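Local atomic coordinates of TRAP-T family transporter, DctP (Periplasmic binding) subunit (Sulfitobacter sp. NAS-14.1, PDB entry 4PF8), a protein that binds beta-D-galacturonate and, as the periplasmic solute-binding subunit of a TRAP transporter, probably delivers it to the membrane components for uptake. Residues V96-F108 and F296-L308. Numbering follows the deposited sequence. Where two conformers were deposited one is given.
Sequences VPATNVVSLPFVF and FQEAMVPVYEKYL
Leu104, Pro105 and Phe106 lie along helices 293-299 and 301-310, near the C-terminus, packing a type II beta turn (Leu104 to Val107) and the 3-10 segment before it against this helix pair in the two-lobed TRAP solute-binding fold. Apolar contacts make up most of the join. The Pro105 ring sits against selenomethionine Met300, whose chain bends at chi2 (-65°) and brings SE to 3.5 Å from Pro105 CG; at a neighbouring corner of the ring, Pro105 CD meets Val303 CG1. Leu104 lies over one face of the Tyr304 ring, and its CD2 touches both Val303 CG1 and Tyr307 CB. Met177 of helix 172-179 touches both Pro105 and Met300, closing the cluster from a third element.

Phe106, at the positive-phi corner of the turn, holds its ring flat beneath Gln297: CG of that side chain stands over the ring centre in a CH-pi contact, 3.8 Å from the centroid. Met300 CG meets the edge of the ring, and Phe296 CB approaches its CZ.

One direct hydrogen bond joins the segments, from Tyr304 OH to Pro105 O at 2.7 Å, with the donor 40° out of the carbonyl plane. Tyr307, nearer the 3-10 segment, has CG anti to the backbone N (chi1 -180°) and brings CE1 to 3.6 Å from Asn100 CB. The Asn100 amide is itself held through OD1 by Asn171, while one water accepts a hydrogen bond from Asn100 ND2 and is hydrogen-bonded to Tyr307 OH at 2.5 Å, bridging the two segments.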
loop_
_atom_site.group_PDB
_atom_site.type_symbol
_atom_site.label_atom_id
_atom_site.label_comp_id
_atom_site.label_asym_id
_atom_site.label_seq_id
_atom_site.Cartn_x
_atom_site.Cartn_y
_atom_site.Cartn_z
ATOM N N VAL A 96 -7.937 10.729 4.975
ATOM C CA VAL A 96 -8.953 9.918 5.633
ATOM C C VAL A 96 -8.392 9.337 6.931
ATOM O O VAL A 96 -7.839 8.241 6.953
ATOM C CB VAL A 96 -9.431 8.781 4.712
ATOM C CG1 VAL A 96 -10.650 8.105 5.340
ATOM C CG2 VAL A 96 -9.731 9.343 3.323
ATOM N N PRO A 97 -8.520 10.086 8.026
ATOM C CA PRO A 97 -7.839 9.690 9.265
ATOM C C PRO A 97 -8.131 8.260 9.749
ATOM O O PRO A 97 -7.231 7.625 10.305
ATOM C CB PRO A 97 -8.327 10.738 10.267
ATOM C CG PRO A 97 -8.551 11.969 9.404
ATOM C CD PRO A 97 -9.082 11.447 8.110
ATOM N N ALA A 98 -9.340 7.746 9.520
ATOM C CA ALA A 98 -9.663 6.387 9.966
ATOM C C ALA A 98 -8.706 5.343 9.391
ATOM O O ALA A 98 -8.410 4.323 10.034
ATOM C CB ALA A 98 -11.098 6.034 9.607
ATOM N N THR A 99 -8.182 5.597 8.200
ATOM C CA THR A 99 -7.355 4.600 7.548
ATOM C C THR A 99 -5.973 4.479 8.187
ATOM O O THR A 99 -5.252 3.576 7.844
ATOM C CB THR A 99 -7.183 4.835 6.032
ATOM O OG1 THR A 99 -6.472 6.059 5.801
ATOM C CG2 THR A 99 -8.534 4.864 5.353
ATOM N N ASN A 100 -5.609 5.370 9.107
ATOM C CA ASN A 100 -4.310 5.211 9.766
ATOM C C ASN A 100 -4.173 3.879 10.471
ATOM O O ASN A 100 -3.079 3.374 10.621
ATOM C CB ASN A 100 -4.031 6.345 10.755
ATOM C CG ASN A 100 -3.640 7.616 10.069
ATOM O OD1 ASN A 100 -2.638 7.659 9.362
ATOM N ND2 ASN A 100 -4.437 8.659 10.246
ATOM N N VAL A 101 -5.291 3.302 10.899
ATOM C CA VAL A 101 -5.249 2.064 11.674
ATOM C C VAL A 101 -4.558 0.901 10.954
ATOM O O VAL A 101 -3.981 0.041 11.600
ATOM C CB VAL A 101 -6.662 1.627 12.125
ATOM C CG1 VAL A 101 -7.306 2.713 12.974
ATOM C CG2 VAL A 101 -7.538 1.273 10.920
ATOM N N VAL A 102 -4.620 0.851 9.628
ATOM C CA VAL A 102 -3.983 -0.245 8.887
ATOM C C VAL A 102 -2.495 -0.016 8.673
ATOM O O VAL A 102 -1.778 -0.923 8.249
ATOM C CB VAL A 102 -4.643 -0.523 7.510
ATOM C CG1 VAL A 102 -6.108 -0.789 7.695
ATOM C CG2 VAL A 102 -4.381 0.639 6.530
ATOM N N SER A 103 -2.023 1.182 8.990
ATOM C CA SER A 103 -0.602 1.510 8.896
ATOM C C SER A 103 0.150 1.332 10.213
ATOM O O SER A 103 1.320 1.695 10.331
ATOM C CB SER A 103 -0.425 2.935 8.399
ATOM O OG SER A 103 -0.742 2.990 7.030
ATOM N N LEU A 104 -0.530 0.782 11.213
ATOM C CA LEU A 104 0.138 0.495 12.474
ATOM C C LEU A 104 0.961 -0.773 12.310
ATOM O O LEU A 104 0.509 -1.722 11.709
ATOM C CB LEU A 104 -0.909 0.335 13.579
ATOM C CG LEU A 104 -1.565 1.651 14.010
ATOM C CD1 LEU A 104 -2.785 1.374 14.856
ATOM C CD2 LEU A 104 -0.582 2.526 14.790
ATOM N N PRO A 105 2.192 -0.781 12.835
ATOM C CA PRO A 105 3.049 -1.940 12.610
ATOM C C PRO A 105 2.486 -3.182 13.303
ATOM O O PRO A 105 2.017 -3.108 14.433
ATOM C CB PRO A 105 4.400 -1.536 13.232
ATOM C CG PRO A 105 4.167 -0.277 13.970
ATOM C CD PRO A 105 2.865 0.339 13.492
ATOM N N PHE A 106 2.526 -4.294 12.588
ATOM C CA PHE A 106 2.087 -5.591 13.090
ATOM C C PHE A 106 0.622 -5.620 13.514
ATOM O O PHE A 106 0.227 -6.471 14.307
ATOM C CB PHE A 106 2.990 -6.048 14.249
ATOM C CG PHE A 106 4.443 -6.158 13.886
ATOM C CD1 PHE A 106 4.903 -7.182 13.081
ATOM C CD2 PHE A 106 5.353 -5.217 14.343
ATOM C CE1 PHE A 106 6.257 -7.302 12.754
ATOM C CE2 PHE A 106 6.683 -5.331 14.010
ATOM C CZ PHE A 106 7.133 -6.377 13.213
ATOM N N VAL A 107 -0.199 -4.717 12.982
ATOM C CA VAL A 107 -1.597 -4.656 13.400
ATOM C C VAL A 107 -2.369 -5.880 12.886
ATOM O O VAL A 107 -3.288 -6.355 13.554
ATOM C CB VAL A 107 -2.265 -3.298 12.997
ATOM C CG1 VAL A 107 -2.609 -3.255 11.525
ATOM C CG2 VAL A 107 -3.497 -3.032 13.842
ATOM N N PHE A 108 -1.988 -6.378 11.713
ATOM C CA PHE A 108 -2.542 -7.614 11.151
ATOM C C PHE A 108 -1.616 -8.780 11.512
ATOM O O PHE A 108 -0.366 -8.658 11.464
ATOM C CB PHE A 108 -2.658 -7.531 9.627
ATOM C CG PHE A 108 -3.657 -6.515 9.123
ATOM C CD1 PHE A 108 -5.011 -6.733 9.235
ATOM C CD2 PHE A 108 -3.219 -5.352 8.538
ATOM C CE1 PHE A 108 -5.919 -5.821 8.778
ATOM C CE2 PHE A 108 -4.112 -4.417 8.078
ATOM C CZ PHE A 108 -5.472 -4.644 8.185
ATOM N N PHE A 296 11.066 -6.732 17.430
ATOM C CA PHE A 296 10.523 -5.696 16.569
ATOM C C PHE A 296 9.146 -5.267 17.024
ATOM O O PHE A 296 8.837 -4.070 17.002
ATOM C CB PHE A 296 10.481 -6.150 15.100
ATOM C CG PHE A 296 11.831 -6.158 14.454
ATOM C CD1 PHE A 296 12.355 -5.016 13.894
ATOM C CD2 PHE A 296 12.581 -7.315 14.426
ATOM C CE1 PHE A 296 13.613 -5.031 13.321
ATOM C CE2 PHE A 296 13.826 -7.335 13.849
ATOM C CZ PHE A 296 14.341 -6.203 13.300
ATOM N N GLN A 297 8.323 -6.227 17.432
ATOM C CA GLN A 297 6.988 -5.905 17.901
ATOM C C GLN A 297 7.065 -5.014 19.140
ATOM O O GLN A 297 6.348 -4.014 19.236
ATOM C CB GLN A 297 6.204 -7.170 18.190
ATOM C CG GLN A 297 5.874 -7.931 16.922
ATOM C CD GLN A 297 5.198 -9.226 17.227
ATOM O OE1 GLN A 297 5.597 -9.938 18.152
ATOM N NE2 GLN A 297 4.158 -9.536 16.479
ATOM N N GLU A 298 7.938 -5.363 20.077
ATOM C CA GLU A 298 8.082 -4.573 21.302
ATOM C C GLU A 298 8.577 -3.170 20.989
ATOM O O GLU A 298 8.158 -2.203 21.625
ATOM C CB GLU A 298 9.041 -5.258 22.277
ATOM C CG GLU A 298 8.504 -6.531 22.922
ATOM C CD GLU A 298 9.410 -7.053 24.030
ATOM O OE1 GLU A 298 10.366 -6.338 24.410
ATOM O OE2 GLU A 298 9.161 -8.177 24.525
ATOM N N ALA A 299 9.462 -3.061 20.004
ATOM C CA ALA A 299 10.036 -1.776 19.637
ATOM C C ALA A 299 8.973 -0.837 19.097
ATOM O O ALA A 299 9.162 0.375 19.155
ATOM C CB ALA A 299 11.124 -1.956 18.607
HETATM N N MSE A 300 7.864 -1.393 18.606
HETATM C CA MSE A 300 6.766 -0.595 18.044
HETATM C C MSE A 300 5.689 -0.170 19.000
HETATM O O MSE A 300 4.764 0.520 18.580
HETATM C CB MSE A 300 6.048 -1.372 16.948
HETATM C CG MSE A 300 6.919 -1.754 15.829
HETATM SE SE MSE A 300 7.595 -0.238 14.866
HETATM C CE MSE A 300 8.133 -1.442 13.414
ATOM N N VAL A 301 5.764 -0.570 20.255
ATOM C CA VAL A 301 4.738 -0.162 21.203
ATOM C C VAL A 301 4.527 1.369 21.177
ATOM O O VAL A 301 3.391 1.846 21.193
ATOM C CB VAL A 301 5.053 -0.667 22.621
ATOM C CG1 VAL A 301 4.210 0.066 23.667
ATOM C CG2 VAL A 301 4.846 -2.177 22.697
ATOM N N PRO A 302 5.617 2.151 21.105
ATOM C CA PRO A 302 5.426 3.607 21.189
ATOM C C PRO A 302 4.622 4.219 20.036
ATOM O O PRO A 302 3.958 5.238 20.219
ATOM C CB PRO A 302 6.861 4.149 21.207
ATOM C CG PRO A 302 7.684 3.039 21.749
ATOM C CD PRO A 302 7.028 1.764 21.268
ATOM N N VAL A 303 4.656 3.585 18.872
ATOM C CA VAL A 303 3.894 4.055 17.724
ATOM C C VAL A 303 2.405 3.974 18.042
ATOM O O VAL A 303 1.654 4.874 17.697
ATOM C CB VAL A 303 4.204 3.213 16.477
ATOM C CG1 VAL A 303 3.363 3.655 15.330
ATOM C CG2 VAL A 303 5.690 3.313 16.136
ATOM N N TYR A 304 1.985 2.873 18.657
ATOM C CA TYR A 304 0.587 2.715 19.082
ATOM C C TYR A 304 0.232 3.723 20.161
ATOM O O TYR A 304 -0.815 4.377 20.108
ATOM C CB TYR A 304 0.359 1.305 19.628
ATOM C CG TYR A 304 0.181 0.241 18.553
ATOM C CD1 TYR A 304 1.276 -0.327 17.925
ATOM C CD2 TYR A 304 -1.081 -0.202 18.191
ATOM C CE1 TYR A 304 1.123 -1.300 16.942
ATOM C CE2 TYR A 304 -1.243 -1.173 17.214
ATOM C CZ TYR A 304 -0.139 -1.728 16.606
ATOM O OH TYR A 304 -0.311 -2.698 15.631
ATOM N N GLU A 305 1.108 3.850 21.151
ATOM C CA GLU A 305 0.848 4.770 22.250
ATOM C C GLU A 305 0.673 6.186 21.720
ATOM O O GLU A 305 -0.226 6.899 22.142
ATOM C CB GLU A 305 1.978 4.725 23.278
ATOM C CG GLU A 305 2.168 3.363 23.918
ATOM C CD GLU A 305 1.074 3.013 24.902
ATOM O OE1 GLU A 305 0.157 3.842 25.097
ATOM O OE2 GLU A 305 1.137 1.907 25.486
ATOM N N LYS A 306 1.524 6.575 20.783
ATOM C CA LYS A 306 1.495 7.919 20.233
ATOM C C LYS A 306 0.231 8.153 19.421
ATOM O O LYS A 306 -0.449 9.154 19.579
ATOM C CB LYS A 306 2.686 8.153 19.319
ATOM C CG LYS A 306 2.833 9.627 18.928
ATOM C CD LYS A 306 3.770 9.807 17.767
ATOM C CE LYS A 306 5.049 9.036 17.954
ATOM N NZ LYS A 306 5.939 9.306 16.814
ATOM N N TYR A 307 -0.055 7.219 18.531
ATOM C CA TYR A 307 -1.229 7.360 17.686
ATOM C C TYR A 307 -2.477 7.550 18.538
ATOM O O TYR A 307 -3.298 8.460 18.305
ATOM C CB TYR A 307 -1.374 6.144 16.761
ATOM C CG TYR A 307 -2.587 6.306 15.889
ATOM C CD1 TYR A 307 -2.658 7.343 14.967
ATOM C CD2 TYR A 307 -3.674 5.471 16.031
ATOM C CE1 TYR A 307 -3.787 7.533 14.191
ATOM C CE2 TYR A 307 -4.827 5.652 15.250
ATOM C CZ TYR A 307 -4.865 6.680 14.335
ATOM O OH TYR A 307 -6.006 6.868 13.568
ATOM N N LEU A 308 -2.644 6.697 19.535
ATOM C CA LEU A 308 -3.862 6.756 20.331
ATOM C C LEU A 308 -3.881 7.927 21.312
ATOM O O LEU A 308 -4.951 8.354 21.749
ATOM C CB LEU A 308 -4.083 5.424 21.041
ATOM C CG LEU A 308 -4.387 4.328 20.021
ATOM C CD1 LEU A 308 -4.533 2.978 20.681
ATOM C CD2 LEU A 308 -5.640 4.683 19.241
HETATM O O HOH W 1 -6.406 9.209 12.821
#